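Local structure of 4'-phospho-dehydrooxetanocin synthase (Bacillus megaterium, 5UL3) at residues A[37-42]-A[71-76]; A[303-308]-A[343-348]; A[366-371]-A[406-411]; A[583-588]-A[592-597]. The protein catalyses the oxidative ring contraction of dAMP to an oxetane aldehyde in oxetanocin A biosynthesis, using cobalamin, a [4Fe-4S] cluster and S-adenosylmethionine. One frame throughout, in Å; residues are numbered along the deposited sequence.

Interaction 1. Residues A[37-42]-A[71-76]; sequences ELFKRS and HVFSPN. With EDO (1,2-ethanediol), chain O.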
loop_
_atom_site.group_PDB
_atom_site.type_symbol
_atom_site.label_atom_id
_atom_site.label_comp_id
_atom_site.label_asym_id
_atom_site.label_seq_id
_atom_site.Cartn_x
_atom_site.Cartn_y
_atom_site.Cartn_z
ATOM N N GLU A 37 -3.503 34.531 18.049
ATOM C CA GLU A 37 -2.632 35.078 19.083
ATOM C C GLU A 37 -1.616 36.055 18.505
ATOM O O GLU A 37 -1.183 36.982 19.199
ATOM C CB GLU A 37 -1.945 33.931 19.825
ATOM C CG GLU A 37 -2.948 33.006 20.513
ATOM C CD GLU A 37 -2.319 31.786 21.172
ATOM O OE1 GLU A 37 -1.241 31.334 20.718
ATOM O OE2 GLU A 37 -2.917 31.273 22.145
ATOM N N LEU A 38 -1.239 35.877 17.239
ATOM C CA LEU A 38 -0.297 36.787 16.601
ATOM C C LEU A 38 -0.958 38.109 16.223
ATOM O O LEU A 38 -0.317 39.167 16.272
ATOM C CB LEU A 38 0.306 36.124 15.363
ATOM C CG LEU A 38 0.973 37.048 14.344
ATOM C CD1 LEU A 38 2.240 37.672 14.911
ATOM C CD2 LEU A 38 1.263 36.337 13.013
ATOM N N PHE A 39 -2.233 38.075 15.839
ATOM C CA PHE A 39 -2.909 39.294 15.418
ATOM C C PHE A 39 -3.593 40.017 16.569
ATOM O O PHE A 39 -3.813 41.232 16.480
ATOM C CB PHE A 39 -3.904 38.979 14.293
ATOM C CG PHE A 39 -3.263 38.947 12.932
ATOM C CD1 PHE A 39 -2.600 37.816 12.488
ATOM C CD2 PHE A 39 -3.291 40.064 12.110
ATOM C CE1 PHE A 39 -1.985 37.803 11.248
ATOM C CE2 PHE A 39 -2.683 40.051 10.875
ATOM C CZ PHE A 39 -2.031 38.914 10.439
ATOM N N LYS A 40 -3.900 39.310 17.653
ATOM C CA LYS A 40 -4.350 39.940 18.885
ATOM C C LYS A 40 -3.201 40.503 19.716
ATOM O O LYS A 40 -3.450 41.037 20.802
ATOM C CB LYS A 40 -5.151 38.935 19.719
ATOM C CG LYS A 40 -6.448 38.491 19.065
ATOM C CD LYS A 40 -7.243 37.576 19.979
ATOM C CE LYS A 40 -8.602 37.253 19.376
ATOM N NZ LYS A 40 -9.422 36.394 20.280
ATOM N N ARG A 41 -1.955 40.405 19.239
ATOM C CA ARG A 41 -0.807 40.921 19.976
ATOM C C ARG A 41 -0.663 42.434 19.868
ATOM O O ARG A 41 0.203 43.008 20.539
ATOM C CB ARG A 41 0.485 40.256 19.494
ATOM C CG ARG A 41 1.396 39.832 20.634
ATOM C CD ARG A 41 2.852 39.650 20.211
ATOM N NE ARG A 41 3.038 38.687 19.125
ATOM C CZ ARG A 41 2.916 37.366 19.253
ATOM N NH1 ARG A 41 2.578 36.830 20.422
ATOM N NH2 ARG A 41 3.121 36.580 18.202
ATOM N N SER A 42 -1.475 43.085 19.038
ATOM C CA SER A 42 -1.536 44.538 18.959
ATOM C C SER A 42 -2.984 44.970 19.121
ATOM O O SER A 42 -3.871 44.435 18.447
ATOM C CB SER A 42 -0.983 45.061 17.626
ATOM O OG SER A 42 0.417 44.880 17.531
ATOM N N HIS A 71 -8.242 41.217 4.621
ATOM C CA HIS A 71 -6.798 41.131 4.419
ATOM C C HIS A 71 -6.420 39.707 4.052
ATOM O O HIS A 71 -6.965 38.759 4.612
ATOM C CB HIS A 71 -6.036 41.514 5.685
ATOM C CG HIS A 71 -6.392 42.863 6.225
ATOM N ND1 HIS A 71 -5.693 44.004 5.897
ATOM C CD2 HIS A 71 -7.363 43.246 7.084
ATOM C CE1 HIS A 71 -6.230 45.037 6.522
ATOM N NE2 HIS A 71 -7.243 44.603 7.250
ATOM N N VAL A 72 -5.460 39.564 3.146
ATOM C CA VAL A 72 -5.003 38.249 2.707
ATOM C C VAL A 72 -3.484 38.213 2.799
ATOM O O VAL A 72 -2.802 39.046 2.187
ATOM C CB VAL A 72 -5.468 37.925 1.275
ATOM C CG1 VAL A 72 -5.181 36.447 0.943
ATOM C CG2 VAL A 72 -6.956 38.234 1.108
ATOM N N PHE A 73 -2.958 37.225 3.533
ATOM C CA PHE A 73 -1.524 37.017 3.727
ATOM C C PHE A 73 -1.108 35.690 3.109
ATOM O O PHE A 73 -1.693 34.649 3.434
ATOM C CB PHE A 73 -1.171 36.983 5.217
ATOM C CG PHE A 73 -1.448 38.274 5.946
ATOM C CD1 PHE A 73 -2.681 38.503 6.540
ATOM C CD2 PHE A 73 -0.461 39.246 6.062
ATOM C CE1 PHE A 73 -2.933 39.699 7.222
ATOM C CE2 PHE A 73 -0.707 40.438 6.735
ATOM C CZ PHE A 73 -1.939 40.659 7.314
ATOM N N SER A 74 -0.082 35.718 2.265
ATOM C CA SER A 74 0.417 34.515 1.593
ATOM C C SER A 74 1.936 34.512 1.673
ATOM O O SER A 74 2.624 34.848 0.704
ATOM C CB SER A 74 -0.078 34.451 0.147
ATOM O OG SER A 74 0.377 33.278 -0.497
ATOM N N PRO A 75 2.494 34.111 2.818
ATOM C CA PRO A 75 3.940 34.283 3.034
ATOM C C PRO A 75 4.805 33.391 2.174
ATOM O O PRO A 75 5.987 33.707 1.983
ATOM C CB PRO A 75 4.120 33.957 4.518
ATOM C CG PRO A 75 2.934 33.182 4.910
ATOM C CD PRO A 75 1.801 33.576 3.993
ATOM N N ASN A 76 4.268 32.288 1.652
ATOM C CA ASN A 76 5.053 31.296 0.926
ATOM C C ASN A 76 4.830 31.315 -0.573
ATOM O O ASN A 76 5.521 30.586 -1.291
ATOM C CB ASN A 76 4.744 29.886 1.462
ATOM C CG ASN A 76 5.043 29.761 2.934
ATOM O OD1 ASN A 76 5.822 30.541 3.472
ATOM N ND2 ASN A 76 4.425 28.780 3.599
HETATM C C1 EDO O . 7.217 36.670 1.997
HETATM O O1 EDO O . 6.695 36.177 3.239
HETATM C C2 EDO O . 8.501 35.893 1.721
HETATM O O2 EDO O . 9.038 36.249 0.443
#
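F39 and F73 reach toward each other from opposite directions and meet as an offset edge-to-face (T-shaped) aromatic pair. The rings' centroids lie 5.2 Å apart and their planes stand at 61°. CZ of F39 leads, sitting over one face of the F73 ring, 3.4 Å from F73 CE1. CE2 of F39 follows, 3.7 Å from F73 CZ. Both residues hold CG opposite the carbonyl carbon (chi1 -84° for F39, -63° for F73), which sends each ring across the gap. The nearest CA atoms, those of F39 and H71, are 11.8 Å apart, and the two rings alone bridge the backbones. F39 stands in the last turn of helix 28-39, and F73 closes strand 69-73, an inner strand of the four-stranded antiparallel sheet in the N-terminal region; the pair joins the end of the helix to one face of that sheet. In the second shell F39 stacks on Y13 and rests on L61 of strand 60-64, while F73 meets the ring of Y102 and touches L17 of helix 7-21. Past the strand, P75 O accepts a hydrogen bond from O1 of a 1,2-ethanediol, probably from the crystallisation liquor, at 2.9 Å.

Interaction 2. Residues A[303-308]-A[343-348]; sequences GALTLE and DDILRA. With EDO (1,2-ethanediol), chain B.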
loop_
_atom_site.group_PDB
_atom_site.type_symbol
_atom_site.label_atom_id
_atom_site.label_comp_id
_atom_site.label_asym_id
_atom_site.label_seq_id
_atom_site.Cartn_x
_atom_site.Cartn_y
_atom_site.Cartn_z
ATOM N N GLY A 303 4.377 4.388 14.070
ATOM C CA GLY A 303 3.951 4.191 12.696
ATOM C C GLY A 303 4.931 4.707 11.656
ATOM O O GLY A 303 6.017 5.196 11.961
ATOM N N ALA A 304 4.512 4.602 10.384
ATOM C CA ALA A 304 5.411 4.740 9.241
ATOM C C ALA A 304 5.026 5.896 8.319
ATOM O O ALA A 304 3.842 6.182 8.112
ATOM C CB ALA A 304 5.421 3.451 8.417
ATOM N N LEU A 305 6.045 6.508 7.714
ATOM C CA LEU A 305 5.845 7.487 6.645
ATOM C C LEU A 305 5.595 6.790 5.307
ATOM O O LEU A 305 6.188 5.753 5.012
ATOM C CB LEU A 305 7.076 8.375 6.506
ATOM C CG LEU A 305 7.534 8.993 7.822
ATOM C CD1 LEU A 305 8.961 9.458 7.680
ATOM C CD2 LEU A 305 6.608 10.144 8.148
ATOM N N THR A 306 4.715 7.389 4.503
ATOM C CA THR A 306 4.355 6.882 3.185
ATOM C C THR A 306 4.328 8.047 2.207
ATOM O O THR A 306 4.274 9.213 2.602
ATOM C CB THR A 306 2.984 6.203 3.201
ATOM O OG1 THR A 306 1.999 7.161 3.610
ATOM C CG2 THR A 306 2.967 5.010 4.165
ATOM N N LEU A 307 4.365 7.716 0.915
ATOM C CA LEU A 307 4.158 8.692 -0.149
ATOM C C LEU A 307 3.820 7.892 -1.398
ATOM O O LEU A 307 4.311 6.776 -1.567
ATOM C CB LEU A 307 5.398 9.541 -0.416
ATOM C CG LEU A 307 5.191 10.677 -1.429
ATOM C CD1 LEU A 307 4.067 11.606 -0.957
ATOM C CD2 LEU A 307 6.491 11.462 -1.620
ATOM N N GLU A 308 2.980 8.458 -2.257
ATOM C CA GLU A 308 2.693 7.865 -3.562
ATOM C C GLU A 308 3.263 8.807 -4.612
ATOM O O GLU A 308 2.816 9.957 -4.717
ATOM C CB GLU A 308 1.187 7.652 -3.752
ATOM C CG GLU A 308 0.844 6.714 -4.956
ATOM C CD GLU A 308 -0.659 6.506 -5.182
ATOM O OE1 GLU A 308 -1.444 7.441 -4.909
ATOM O OE2 GLU A 308 -1.059 5.407 -5.663
ATOM N N ASP A 343 10.717 15.883 1.002
ATOM C CA ASP A 343 11.297 16.798 1.982
ATOM C C ASP A 343 10.296 17.151 3.075
ATOM O O ASP A 343 10.648 17.165 4.261
ATOM C CB ASP A 343 11.806 18.057 1.281
ATOM C CG ASP A 343 12.417 19.055 2.252
ATOM O OD1 ASP A 343 13.550 18.813 2.708
ATOM O OD2 ASP A 343 11.761 20.075 2.564
ATOM N N ASP A 344 9.041 17.434 2.693
ATOM C CA ASP A 344 8.005 17.772 3.666
ATOM C C ASP A 344 7.775 16.641 4.655
ATOM O O ASP A 344 7.751 16.859 5.874
ATOM C CB ASP A 344 6.674 18.089 2.970
ATOM C CG ASP A 344 6.704 19.370 2.173
ATOM O OD1 ASP A 344 7.623 20.186 2.380
ATOM O OD2 ASP A 344 5.800 19.561 1.314
ATOM N N ILE A 345 7.579 15.428 4.138
ATOM C CA ILE A 345 7.258 14.300 4.995
ATOM C C ILE A 345 8.432 13.978 5.908
ATOM O O ILE A 345 8.252 13.686 7.098
ATOM C CB ILE A 345 6.846 13.099 4.127
ATOM C CG1 ILE A 345 5.525 13.405 3.422
ATOM C CG2 ILE A 345 6.726 11.839 4.962
ATOM C CD1 ILE A 345 5.272 12.528 2.241
ATOM N N LEU A 346 9.650 14.057 5.375
ATOM C CA LEU A 346 10.839 13.741 6.165
ATOM C C LEU A 346 11.051 14.779 7.259
ATOM O O LEU A 346 11.401 14.439 8.401
ATOM C CB LEU A 346 12.059 13.662 5.253
ATOM C CG LEU A 346 12.119 12.430 4.339
ATOM C CD1 LEU A 346 13.132 12.671 3.238
ATOM C CD2 LEU A 346 12.452 11.169 5.163
ATOM N N ARG A 347 10.827 16.048 6.934
ATOM C CA ARG A 347 10.979 17.098 7.935
ATOM C C ARG A 347 9.948 16.945 9.043
ATOM O O ARG A 347 10.272 17.068 10.239
ATOM C CB ARG A 347 10.877 18.469 7.259
ATOM C CG ARG A 347 11.099 19.631 8.241
ATOM C CD ARG A 347 11.302 20.976 7.539
ATOM N NE ARG A 347 10.068 21.458 6.933
ATOM C CZ ARG A 347 9.084 22.043 7.607
ATOM N NH1 ARG A 347 9.185 22.227 8.930
ATOM N NH2 ARG A 347 7.997 22.452 6.958
ATOM N N ALA A 348 8.701 16.657 8.670
ATOM C CA ALA A 348 7.662 16.447 9.665
ATOM C C ALA A 348 7.921 15.186 10.476
ATOM O O ALA A 348 7.665 15.163 11.683
ATOM C CB ALA A 348 6.292 16.368 8.995
HETATM C C1 EDO B . 6.194 24.312 4.533
HETATM O O1 EDO B . 7.092 23.234 4.224
HETATM C C2 EDO B . 6.855 25.629 4.172
HETATM O O2 EDO B . 7.136 25.593 2.767
#
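I345 divides its two branches between L305 and L307 of the facing strand. With CG1 turned opposite the carbonyl carbon (chi1 -67°) and the chain extended to CD1 (chi2 161°), its delta methyl reaches L307, while CG2 is left to meet L305. CG2 lies 3.6 Å from L305 CD2, the two side chains running alongside one another and pointing opposite ways. L307, with CG opposite its backbone N (chi1 -174°), brings CD1 to 3.5 Å from I345 CD1. The same I345 methyl lies 3.5 Å from T306 O, a buried carbonyl oxygen with no polar partner in the model. I345 is deposited in two conformers, and these methyl contacts belong to one of them. The axes of helix 343-348 and strand 305-307 run antiparallel, 9.3 Å apart at closest; helix 335-351 returns along strand 305-311, as in the first beta-alpha unit of the partial TIM barrel of a radical SAM domain. T306 points away from the helix and its OG1 is hydrogen-bonded to L136 O; E308, nearby, binds cobalamin through OE2. R347 bends at chi3, and its NH2 donates to O1 of a 1,2-ethanediol at 3.0 Å and also to S22 O.

Interaction 3. Residues A[366-371]-A[406-411]; sequences IGELPN and PKRTKE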
loop_
_atom_site.group_PDB
_atom_site.type_symbol
_atom_site.label_atom_id
_atom_site.label_comp_id
_atom_site.label_asym_id
_atom_site.label_seq_id
_atom_site.Cartn_x
_atom_site.Cartn_y
_atom_site.Cartn_z
ATOM N N ILE A 366 8.703 2.794 -11.069
ATOM C CA ILE A 366 9.576 3.179 -12.182
ATOM C C ILE A 366 8.768 3.666 -13.383
ATOM O O ILE A 366 9.041 4.738 -13.943
ATOM C CB ILE A 366 10.494 2.005 -12.561
ATOM C CG1 ILE A 366 11.357 1.624 -11.359
ATOM C CG2 ILE A 366 11.368 2.375 -13.744
ATOM C CD1 ILE A 366 11.989 0.296 -11.518
ATOM N N GLY A 367 7.774 2.902 -13.799
ATOM C CA GLY A 367 6.862 3.402 -14.813
ATOM C C GLY A 367 7.386 3.280 -16.238
ATOM O O GLY A 367 8.413 2.648 -16.533
ATOM N N GLU A 368 6.620 3.886 -17.145
ATOM C CA GLU A 368 6.911 3.902 -18.575
ATOM C C GLU A 368 6.298 5.165 -19.150
ATOM O O GLU A 368 5.121 5.447 -18.901
ATOM C CB GLU A 368 6.335 2.682 -19.314
ATOM C CG GLU A 368 7.128 1.393 -19.198
ATOM C CD GLU A 368 6.714 0.349 -20.232
ATOM O OE1 GLU A 368 6.253 0.735 -21.329
ATOM O OE2 GLU A 368 6.851 -0.863 -19.949
ATOM N N LEU A 369 7.083 5.909 -19.910
ATOM C CA LEU A 369 6.606 7.111 -20.571
ATOM C C LEU A 369 6.660 6.939 -22.088
ATOM O O LEU A 369 7.530 6.227 -22.601
ATOM C CB LEU A 369 7.455 8.320 -20.158
ATOM C CG LEU A 369 7.288 8.651 -18.676
ATOM C CD1 LEU A 369 8.345 9.624 -18.184
ATOM C CD2 LEU A 369 5.877 9.190 -18.425
ATOM N N PRO A 370 5.730 7.548 -22.830
ATOM C CA PRO A 370 5.824 7.487 -24.300
ATOM C C PRO A 370 7.169 7.961 -24.842
ATOM O O PRO A 370 7.648 7.401 -25.837
ATOM C CB PRO A 370 4.667 8.386 -24.758
ATOM C CG PRO A 370 3.672 8.313 -23.654
ATOM C CD PRO A 370 4.486 8.203 -22.381
ATOM N N ASN A 371 7.814 8.946 -24.204
ATOM C CA ASN A 371 9.131 9.388 -24.659
ATOM C C ASN A 371 10.282 8.539 -24.117
ATOM O O ASN A 371 11.436 8.793 -24.480
ATOM C CB ASN A 371 9.356 10.865 -24.305
ATOM C CG ASN A 371 9.284 11.141 -22.813
ATOM O OD1 ASN A 371 9.504 10.257 -21.985
ATOM N ND2 ASN A 371 8.981 12.386 -22.463
ATOM N N PRO A 406 14.785 -8.810 -21.957
ATOM C CA PRO A 406 15.562 -9.186 -23.151
ATOM C C PRO A 406 14.875 -8.825 -24.461
ATOM O O PRO A 406 15.539 -8.836 -25.506
ATOM C CB PRO A 406 15.727 -10.699 -22.990
ATOM C CG PRO A 406 14.533 -11.113 -22.157
ATOM C CD PRO A 406 14.352 -9.982 -21.179
ATOM N N LYS A 407 13.587 -8.481 -24.445
ATOM C CA LYS A 407 12.969 -7.948 -25.654
ATOM C C LYS A 407 13.393 -6.520 -25.947
ATOM O O LYS A 407 13.079 -6.005 -27.025
ATOM C CB LYS A 407 11.446 -8.034 -25.558
ATOM C CG LYS A 407 10.953 -9.470 -25.458
ATOM C CD LYS A 407 9.458 -9.554 -25.675
ATOM C CE LYS A 407 8.948 -10.969 -25.448
ATOM N NZ LYS A 407 7.465 -11.019 -25.597
ATOM N N ARG A 408 14.101 -5.871 -25.026
ATOM C CA ARG A 408 14.639 -4.542 -25.256
ATOM C C ARG A 408 16.140 -4.640 -25.484
ATOM O O ARG A 408 16.761 -5.671 -25.217
ATOM C CB ARG A 408 14.296 -3.616 -24.081
ATOM C CG ARG A 408 12.774 -3.413 -23.944
ATOM C CD ARG A 408 12.422 -2.473 -22.811
ATOM N NE ARG A 408 10.997 -2.428 -22.459
ATOM C CZ ARG A 408 10.182 -1.428 -22.789
ATOM N NH1 ARG A 408 8.904 -1.451 -22.420
ATOM N NH2 ARG A 408 10.649 -0.402 -23.492
ATOM N N THR A 409 16.722 -3.562 -26.009
ATOM C CA THR A 409 18.122 -3.630 -26.402
ATOM C C THR A 409 19.016 -3.779 -25.182
ATOM O O THR A 409 18.620 -3.491 -24.047
ATOM C CB THR A 409 18.542 -2.382 -27.183
ATOM O OG1 THR A 409 18.498 -1.240 -26.317
ATOM C CG2 THR A 409 17.616 -2.159 -28.379
ATOM N N LYS A 410 20.242 -4.244 -25.432
ATOM C CA LYS A 410 21.237 -4.282 -24.371
ATOM C C LYS A 410 21.436 -2.896 -23.768
ATOM O O LYS A 410 21.548 -2.753 -22.544
ATOM C CB LYS A 410 22.554 -4.845 -24.901
ATOM C CG LYS A 410 23.669 -4.826 -23.873
ATOM C CD LYS A 410 24.820 -5.738 -24.265
ATOM C CE LYS A 410 26.046 -5.464 -23.414
ATOM N NZ LYS A 410 27.201 -6.318 -23.811
ATOM N N GLU A 411 21.436 -1.861 -24.608
ATOM C CA GLU A 411 21.638 -0.504 -24.113
ATOM C C GLU A 411 20.536 -0.091 -23.139
ATOM O O GLU A 411 20.809 0.564 -22.125
ATOM C CB GLU A 411 21.724 0.464 -25.293
ATOM C CG GLU A 411 23.029 0.367 -26.096
ATOM C CD GLU A 411 23.212 -0.964 -26.825
ATOM O OE1 GLU A 411 22.198 -1.596 -27.212
ATOM O OE2 GLU A 411 24.380 -1.378 -27.008
#
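E368 and R408 meet through their charged ends, in a salt bridge between E368 OE2 and R408 NH1 at 3.3 Å. E368 is deposited in two conformers; the bridge belongs to one of them and may be only partly occupied. The carboxylate and guanidinium planes stand 84° apart, and R408 NH1 lies 3.6 Å from E368 OE1 as well, so a single nitrogen faces both carboxylate oxygens and no flat, two-bond pairing forms. R408 spans the distance with a chain extended from CG to NE. The close part of the contact is confined to these groups: just 61 Å² is buried in all, and the nearest CA atoms, of E368 and R408, are 13.3 Å apart. E368 sits in the loop between strand 357-360 and helix 374-386, R408 just before helix 410-426; both belong to the radical SAM core, whose partial TIM barrel carries the iron-sulfur cluster. E368 also touches D314, and its OE2 makes a weak, long ion pair with R399 of the cluster pocket. The R408 side is solvent-exposed, and the bridge there is probably screened by water. T409, next along, is the N-cap of helix 410-426.

Interaction 4. Residues A[583-588]-A[592-597]; sequences TSFVDK and NLSEAC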
loop_
_atom_site.group_PDB
_atom_site.type_symbol
_atom_site.label_atom_id
_atom_site.label_comp_id
_atom_site.label_asym_id
_atom_site.label_seq_id
_atom_site.Cartn_x
_atom_site.Cartn_y
_atom_site.Cartn_z
ATOM N N THR A 583 -13.299 -19.895 -4.894
ATOM C CA THR A 583 -13.178 -20.678 -6.121
ATOM C C THR A 583 -12.484 -22.005 -5.852
ATOM O O THR A 583 -11.439 -22.041 -5.189
ATOM C CB THR A 583 -12.382 -19.905 -7.187
ATOM O OG1 THR A 583 -12.854 -18.550 -7.260
ATOM C CG2 THR A 583 -12.511 -20.573 -8.566
ATOM N N SER A 584 -13.054 -23.088 -6.380
ATOM C CA SER A 584 -12.445 -24.407 -6.289
ATOM C C SER A 584 -11.488 -24.631 -7.456
ATOM O O SER A 584 -11.493 -23.900 -8.449
ATOM C CB SER A 584 -13.517 -25.499 -6.263
ATOM O OG SER A 584 -14.382 -25.357 -5.150
ATOM N N PHE A 585 -10.656 -25.662 -7.326
ATOM C CA PHE A 585 -9.649 -25.980 -8.332
ATOM C C PHE A 585 -10.213 -26.949 -9.360
ATOM O O PHE A 585 -10.914 -27.898 -9.006
ATOM C CB PHE A 585 -8.413 -26.605 -7.680
ATOM C CG PHE A 585 -7.561 -25.622 -6.913
ATOM C CD1 PHE A 585 -8.030 -25.027 -5.751
ATOM C CD2 PHE A 585 -6.287 -25.322 -7.347
ATOM C CE1 PHE A 585 -7.244 -24.121 -5.043
ATOM C CE2 PHE A 585 -5.489 -24.412 -6.657
ATOM C CZ PHE A 585 -5.973 -23.814 -5.495
ATOM N N VAL A 586 -9.870 -26.719 -10.631
ATOM C CA VAL A 586 -10.318 -27.609 -11.697
ATOM C C VAL A 586 -9.631 -28.967 -11.591
ATOM O O VAL A 586 -10.191 -29.987 -12.017
ATOM C CB VAL A 586 -10.090 -26.957 -13.073
ATOM C CG1 VAL A 586 -8.612 -26.985 -13.463
ATOM C CG2 VAL A 586 -10.940 -27.651 -14.133
ATOM N N ASP A 587 -8.429 -29.012 -11.011
ATOM C CA ASP A 587 -7.707 -30.254 -10.749
ATOM C C ASP A 587 -7.839 -30.570 -9.258
ATOM O O ASP A 587 -7.251 -29.881 -8.418
ATOM C CB ASP A 587 -6.248 -30.102 -11.186
ATOM C CG ASP A 587 -5.428 -31.367 -11.012
ATOM O OD1 ASP A 587 -5.450 -31.973 -9.919
ATOM O OD2 ASP A 587 -4.722 -31.732 -11.971
ATOM N N LYS A 588 -8.604 -31.621 -8.928
ATOM C CA LYS A 588 -8.902 -31.923 -7.524
ATOM C C LYS A 588 -7.649 -32.211 -6.708
ATOM O O LYS A 588 -7.607 -31.897 -5.514
ATOM C CB LYS A 588 -9.849 -33.118 -7.412
ATOM C CG LYS A 588 -11.314 -32.830 -7.706
ATOM C CD LYS A 588 -12.193 -33.965 -7.166
ATOM C CE LYS A 588 -13.617 -33.896 -7.700
ATOM N NZ LYS A 588 -13.688 -34.239 -9.150
ATOM N N ASN A 592 -6.571 -30.263 -3.459
ATOM C CA ASN A 592 -6.251 -30.927 -2.199
ATOM C C ASN A 592 -4.886 -30.498 -1.673
ATOM O O ASN A 592 -4.702 -30.361 -0.460
ATOM C CB ASN A 592 -6.291 -32.449 -2.368
ATOM C CG ASN A 592 -7.685 -32.975 -2.628
ATOM O OD1 ASN A 592 -8.678 -32.285 -2.393
ATOM N ND2 ASN A 592 -7.767 -34.216 -3.107
ATOM N N LEU A 593 -3.920 -30.299 -2.568
ATOM C CA LEU A 593 -2.596 -29.864 -2.142
ATOM C C LEU A 593 -2.637 -28.438 -1.600
ATOM O O LEU A 593 -1.988 -28.128 -0.590
ATOM C CB LEU A 593 -1.621 -29.962 -3.308
ATOM C CG LEU A 593 -1.176 -31.356 -3.738
ATOM C CD1 LEU A 593 -0.442 -31.215 -5.067
ATOM C CD2 LEU A 593 -0.285 -31.970 -2.688
ATOM N N SER A 594 -3.408 -27.566 -2.252
ATOM C CA SER A 594 -3.575 -26.202 -1.762
ATOM C C SER A 594 -4.241 -26.198 -0.394
ATOM O O SER A 594 -3.796 -25.500 0.523
ATOM C CB SER A 594 -4.389 -25.384 -2.767
ATOM O OG SER A 594 -4.914 -24.198 -2.171
ATOM N N GLU A 595 -5.306 -26.992 -0.233
ATOM C CA GLU A 595 -5.975 -27.090 1.059
ATOM C C GLU A 595 -5.029 -27.593 2.142
ATOM O O GLU A 595 -5.020 -27.060 3.261
ATOM C CB GLU A 595 -7.195 -28.013 0.954
ATOM C CG GLU A 595 -8.003 -28.142 2.235
ATOM C CD GLU A 595 -9.143 -29.149 2.119
ATOM O OE1 GLU A 595 -8.864 -30.348 1.905
ATOM O OE2 GLU A 595 -10.318 -28.740 2.243
ATOM N N ALA A 596 -4.239 -28.627 1.841
ATOM C CA ALA A 596 -3.316 -29.155 2.844
ATOM C C ALA A 596 -2.296 -28.102 3.261
ATOM O O ALA A 596 -1.950 -28.000 4.440
ATOM C CB ALA A 596 -2.594 -30.392 2.320
ATOM N N CYS A 597 -1.790 -27.328 2.300
ATOM C CA CYS A 597 -0.824 -26.286 2.635
ATOM C C CYS A 597 -1.457 -25.205 3.502
ATOM O O CYS A 597 -0.810 -24.688 4.422
ATOM C CB CYS A 597 -0.231 -25.698 1.362
ATOM S SG CYS A 597 0.938 -26.804 0.542
#
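F585 turns its ring toward S594 by holding CG opposite the carbonyl carbon (chi1 -73°), while S594 sets its OG opposite the backbone N (chi1 163°). CZ of the F585 ring thereby comes 3.5 Å from both CB and OG of S594; F585 CE1 lies next, 3.7 Å from S594 OG. S594 OG is hydrogen-bonded to S543 OG, and its contact with the F585 ring is one of van der Waals type. The second junction is the opening turn of a helix. N592 N donates to K588 O at 2.8 Å, the i+4 to i bond of an alpha-helix. K588 O also sits over the face of the N592 side-chain amide, 3.1 Å from N592 CG and bonded to neither of the amide's polar atoms, which turn to other partners: OD1 accepts from K683 NZ and ND2 donates to G681 O. D587 is the N-cap of this helix, OD1 receiving the backbone N of N590 and OD2 that of G482, which ties the helix start to a separate loop. The long helix 588-617 belongs to the C-terminal helical region, and 583-588 leads into it from the short strand 580-581. N592 and A596 pack on I686 of helix 683-709, and L593 on L644 and L648 of helix 620-648, while F585 rests against Q478 and V586 against E563 of helix 551-563.

The four contacts follow one another along the chain without touching. Interactions 2 and 3 lie in the radical SAM core, centres about 30 Å apart, and lie near different cofactors: 303-308 supplies E308 to cobalamin, with the side chain of T306 about 6 Å from that cofactor, whereas the side chain of E368 in interaction 3 lies about 9 Å from the iron-sulfur cluster. Interaction 4 is more remote, yet its S594 side chain is about 9 Å from that of E545, which binds S-adenosylmethionine. Interaction 1 stands away from every annotated site, though its nearest atoms come within about 8 Å of interaction 2; its centre is about 67 Å from that of interaction 4, across the chain.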